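Local coordinates for oxidoreductase, Gfo/Idh/MocA family (Vibrio cholerae, PDB 1XEA), which probably binds NAD or NADP in its Rossmann domain and probably catalyses an oxidation-reduction reaction, on a substrate that is not known, at residues 115-127 with 264-278. Residues are numbered along the deposited sequence; the frame is centred on the assembly and turned at random.
Sequences QPLYVGFNRRHIP and ASKGFDAMVQDWLQV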
# COMPACT_ATOMS: atom_id res chain seq x y z
N GLN A 115 48.49 3.02 -3.14
CA GLN A 115 47.60 2.56 -2.09
C GLN A 115 46.15 2.76 -2.51
O GLN A 115 45.85 3.61 -3.36
CB GLN A 115 47.89 3.29 -0.79
CG GLN A 115 49.17 2.83 -0.14
CD GLN A 115 49.16 1.33 0.08
OE1 GLN A 115 48.20 0.77 0.60
NE2 GLN A 115 50.24 0.67 -0.32
N PRO A 116 45.24 1.96 -1.96
CA PRO A 116 43.82 2.08 -2.29
C PRO A 116 43.15 3.05 -1.34
O PRO A 116 43.38 3.02 -0.13
CB PRO A 116 43.33 0.66 -2.11
CG PRO A 116 44.08 0.24 -0.90
CD PRO A 116 45.48 0.73 -1.19
N LEU A 117 42.32 3.92 -1.91
CA LEU A 117 41.57 4.91 -1.17
C LEU A 117 40.10 4.65 -1.48
O LEU A 117 39.61 4.95 -2.58
CB LEU A 117 41.96 6.32 -1.62
CG LEU A 117 41.16 7.48 -1.03
CD1 LEU A 117 41.32 7.52 0.49
CD2 LEU A 117 41.66 8.77 -1.65
N TYR A 118 39.40 4.09 -0.51
CA TYR A 118 37.99 3.75 -0.65
C TYR A 118 37.07 4.80 -0.04
O TYR A 118 37.27 5.21 1.11
CB TYR A 118 37.74 2.42 0.03
CG TYR A 118 36.52 1.68 -0.42
CD1 TYR A 118 36.58 0.79 -1.49
CD2 TYR A 118 35.30 1.85 0.25
CE1 TYR A 118 35.47 0.07 -1.89
CE2 TYR A 118 34.18 1.13 -0.14
CZ TYR A 118 34.27 0.24 -1.21
OH TYR A 118 33.16 -0.48 -1.60
N VAL A 119 36.05 5.22 -0.78
CA VAL A 119 35.09 6.20 -0.28
C VAL A 119 33.80 5.47 0.15
O VAL A 119 33.32 4.58 -0.55
CB VAL A 119 34.74 7.26 -1.34
CG1 VAL A 119 33.77 8.26 -0.76
CG2 VAL A 119 36.01 7.97 -1.81
N GLY A 120 33.25 5.87 1.29
CA GLY A 120 32.06 5.23 1.81
C GLY A 120 30.72 5.65 1.24
O GLY A 120 30.08 6.57 1.75
N PHE A 121 30.28 4.96 0.19
CA PHE A 121 29.00 5.24 -0.44
C PHE A 121 28.13 4.00 -0.29
O PHE A 121 28.01 3.20 -1.23
CB PHE A 121 29.21 5.53 -1.92
CG PHE A 121 29.77 6.89 -2.22
CD1 PHE A 121 31.01 7.01 -2.84
CD2 PHE A 121 29.02 8.04 -1.97
CE1 PHE A 121 31.49 8.26 -3.23
CE2 PHE A 121 29.49 9.30 -2.34
CZ PHE A 121 30.72 9.41 -2.98
N ASN A 122 27.50 3.86 0.87
CA ASN A 122 26.67 2.70 1.14
C ASN A 122 25.55 2.45 0.12
O ASN A 122 25.21 1.30 -0.16
CB ASN A 122 26.10 2.77 2.56
CG ASN A 122 25.01 3.80 2.71
OD1 ASN A 122 23.93 3.49 3.20
ND2 ASN A 122 25.28 5.04 2.30
N ARG A 123 24.99 3.52 -0.45
CA ARG A 123 23.92 3.37 -1.42
C ARG A 123 24.36 2.70 -2.72
O ARG A 123 23.61 2.69 -3.70
CB ARG A 123 23.30 4.73 -1.73
CG ARG A 123 21.93 4.94 -1.14
CD ARG A 123 21.76 6.35 -0.62
NE ARG A 123 22.31 6.50 0.73
CZ ARG A 123 21.58 6.72 1.81
NH1 ARG A 123 20.26 6.85 1.72
NH2 ARG A 123 22.16 6.82 2.99
N ARG A 124 25.58 2.15 -2.76
CA ARG A 124 26.03 1.44 -3.97
C ARG A 124 25.98 -0.05 -3.69
O ARG A 124 26.17 -0.86 -4.59
CB ARG A 124 27.48 1.78 -4.32
CG ARG A 124 27.72 3.16 -4.88
CD ARG A 124 29.17 3.28 -5.34
NE ARG A 124 29.53 4.67 -5.56
CZ ARG A 124 30.77 5.12 -5.74
NH1 ARG A 124 31.79 4.27 -5.72
NH2 ARG A 124 30.98 6.42 -5.91
N HIS A 125 25.72 -0.40 -2.43
CA HIS A 125 25.67 -1.78 -1.97
C HIS A 125 24.34 -2.16 -1.34
O HIS A 125 24.28 -3.02 -0.46
CB HIS A 125 26.76 -2.01 -0.94
CG HIS A 125 28.12 -1.61 -1.42
ND1 HIS A 125 28.91 -2.44 -2.18
CD2 HIS A 125 28.78 -0.43 -1.32
CE1 HIS A 125 29.99 -1.79 -2.55
NE2 HIS A 125 29.94 -0.57 -2.04
N ILE A 126 23.26 -1.52 -1.77
CA ILE A 126 21.96 -1.85 -1.20
C ILE A 126 21.58 -3.24 -1.68
O ILE A 126 21.26 -3.43 -2.87
CB ILE A 126 20.91 -0.82 -1.62
CG1 ILE A 126 21.39 0.56 -1.22
CG2 ILE A 126 19.58 -1.15 -0.96
CD1 ILE A 126 21.73 0.70 0.25
N PRO A 127 21.60 -4.23 -0.77
CA PRO A 127 21.26 -5.61 -1.15
C PRO A 127 19.97 -5.78 -1.95
O PRO A 127 19.97 -6.47 -2.96
CB PRO A 127 21.25 -6.35 0.19
CG PRO A 127 21.02 -5.26 1.21
CD PRO A 127 21.81 -4.10 0.68
N ALA A 264 22.59 -3.99 7.49
CA ALA A 264 22.83 -4.75 6.25
C ALA A 264 21.91 -4.31 5.14
O ALA A 264 22.33 -4.19 3.97
CB ALA A 264 22.64 -6.23 6.50
N SER A 265 20.66 -4.08 5.49
CA SER A 265 19.69 -3.65 4.49
C SER A 265 20.13 -2.28 3.95
O SER A 265 19.88 -1.97 2.78
CB SER A 265 18.30 -3.54 5.09
OG SER A 265 18.12 -2.29 5.69
N LYS A 266 20.79 -1.48 4.79
CA LYS A 266 21.27 -0.18 4.35
C LYS A 266 22.61 -0.30 3.64
O LYS A 266 23.34 0.68 3.47
CB LYS A 266 21.40 0.78 5.52
CG LYS A 266 20.09 1.11 6.19
CD LYS A 266 20.18 2.44 6.94
CE LYS A 266 18.99 2.62 7.85
NZ LYS A 266 17.71 2.46 7.13
N GLY A 267 22.92 -1.53 3.22
CA GLY A 267 24.14 -1.81 2.49
C GLY A 267 25.47 -1.67 3.22
O GLY A 267 26.52 -1.78 2.60
N PHE A 268 25.45 -1.44 4.52
CA PHE A 268 26.71 -1.29 5.22
C PHE A 268 27.53 -2.57 5.24
O PHE A 268 28.70 -2.54 4.88
CB PHE A 268 26.49 -0.75 6.63
CG PHE A 268 26.11 0.71 6.65
CD1 PHE A 268 24.82 1.12 6.34
CD2 PHE A 268 27.06 1.68 6.96
CE1 PHE A 268 24.47 2.48 6.34
CE2 PHE A 268 26.72 3.03 6.96
CZ PHE A 268 25.41 3.43 6.65
N ASP A 269 26.93 -3.68 5.63
CA ASP A 269 27.68 -4.94 5.66
C ASP A 269 28.28 -5.24 4.29
O ASP A 269 29.44 -5.65 4.19
CB ASP A 269 26.78 -6.11 6.08
CG ASP A 269 26.27 -5.98 7.51
OD1 ASP A 269 25.68 -6.95 8.04
OD2 ASP A 269 26.45 -4.90 8.12
N ALA A 270 27.50 -5.04 3.23
CA ALA A 270 27.97 -5.31 1.88
C ALA A 270 29.15 -4.42 1.50
O ALA A 270 30.08 -4.85 0.84
CB ALA A 270 26.84 -5.13 0.89
N MSE A 271 29.08 -3.16 1.91
CA MSE A 271 30.13 -2.21 1.62
C MSE A 271 31.40 -2.61 2.37
O MSE A 271 32.47 -2.74 1.77
CB MSE A 271 29.70 -0.81 2.02
CG MSE A 271 30.73 0.25 1.68
SE MSE A 271 30.31 1.97 2.42
CE MSE A 271 30.14 1.46 4.29
N VAL A 272 31.29 -2.82 3.68
CA VAL A 272 32.45 -3.20 4.48
C VAL A 272 33.16 -4.40 3.87
O VAL A 272 34.38 -4.48 3.87
CB VAL A 272 32.03 -3.51 5.92
CG1 VAL A 272 33.22 -4.03 6.71
CG2 VAL A 272 31.49 -2.25 6.56
N GLN A 273 32.37 -5.32 3.33
CA GLN A 273 32.90 -6.50 2.67
C GLN A 273 33.81 -6.07 1.51
O GLN A 273 34.97 -6.43 1.46
CB GLN A 273 31.75 -7.32 2.12
CG GLN A 273 32.16 -8.28 1.05
CD GLN A 273 32.61 -9.59 1.64
OE1 GLN A 273 31.82 -10.54 1.71
NE2 GLN A 273 33.86 -9.66 2.09
N ASP A 274 33.25 -5.31 0.56
CA ASP A 274 33.99 -4.83 -0.60
C ASP A 274 35.24 -4.10 -0.12
O ASP A 274 36.32 -4.32 -0.64
CB ASP A 274 33.10 -3.90 -1.44
CG ASP A 274 33.66 -3.62 -2.84
OD1 ASP A 274 34.09 -4.59 -3.51
OD2 ASP A 274 33.64 -2.44 -3.29
N TRP A 275 35.07 -3.24 0.87
CA TRP A 275 36.17 -2.47 1.44
C TRP A 275 37.30 -3.37 1.91
O TRP A 275 38.45 -3.16 1.54
CB TRP A 275 35.67 -1.65 2.63
CG TRP A 275 36.72 -1.28 3.65
CD1 TRP A 275 36.65 -1.46 5.02
CD2 TRP A 275 37.98 -0.64 3.40
NE1 TRP A 275 37.78 -0.97 5.63
CE2 TRP A 275 38.61 -0.47 4.66
CE3 TRP A 275 38.64 -0.20 2.24
CZ2 TRP A 275 39.88 0.14 4.79
CZ3 TRP A 275 39.90 0.40 2.37
CH2 TRP A 275 40.50 0.56 3.63
N LEU A 276 36.97 -4.36 2.73
CA LEU A 276 37.99 -5.25 3.25
C LEU A 276 38.72 -5.99 2.13
O LEU A 276 39.94 -6.12 2.19
CB LEU A 276 37.37 -6.25 4.23
CG LEU A 276 36.73 -5.66 5.49
CD1 LEU A 276 36.09 -6.79 6.26
CD2 LEU A 276 37.76 -4.93 6.35
N GLN A 277 37.99 -6.47 1.13
CA GLN A 277 38.62 -7.17 0.01
C GLN A 277 39.63 -6.23 -0.64
O GLN A 277 40.79 -6.59 -0.86
CB GLN A 277 37.57 -7.61 -1.03
CG GLN A 277 36.43 -8.48 -0.47
CD GLN A 277 35.42 -8.93 -1.53
OE1 GLN A 277 34.75 -8.11 -2.18
NE2 GLN A 277 35.29 -10.25 -1.70
N VAL A 278 39.19 -5.00 -0.92
CA VAL A 278 40.06 -4.00 -1.53
C VAL A 278 41.30 -3.80 -0.65
O VAL A 278 42.41 -3.89 -1.13
CB VAL A 278 39.32 -2.62 -1.68
CG1 VAL A 278 40.30 -1.50 -2.00
CG2 VAL A 278 38.27 -2.70 -2.78
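One face of the Tyr118 ring lies on Trp275 CA, 4.2 Å from the ring centroid in a CH-pi contact. At the ring edge, in plane, Tyr118 OH donates to the anti lone pair of Asp274 OD2 at 2.6 Å. The carboxylate is turned 69° from the ring. Tyr118 CG, anti to the backbone N (chi1 -159°), slants the ring back toward Asp274. The Trp275 ring meets Tyr118 obliquely, CE3 lying 3.5 Å from Tyr118 CB.

One face of the His125 ring covers Met271 CA, 3.8 Å from the ring centroid. CB and CG of this selenomethionine continue over the same face, and SE reaches the backbone N atoms of Phe121 and Asn122. Asp274 OD2 lies at the His125 edge, near the ring plane. Asn122 CB sits over the Phe268 ring. Gly267 ends helix 262-265 as the Schellman C-prime residue and N-caps helix 268-278. At the far end Pro116 CB touches Val278 CG1.

Strand 117-120, outermost in the parallel sheet within this chain, runs nearly antiparallel to helix 268-278 (174°), which packs beside helix 12-22. The chain returns from the mixed sheet to lay this helix on the Rossmann-type sheet, consistent with the two-domain Gfo/Idh/MocA fold.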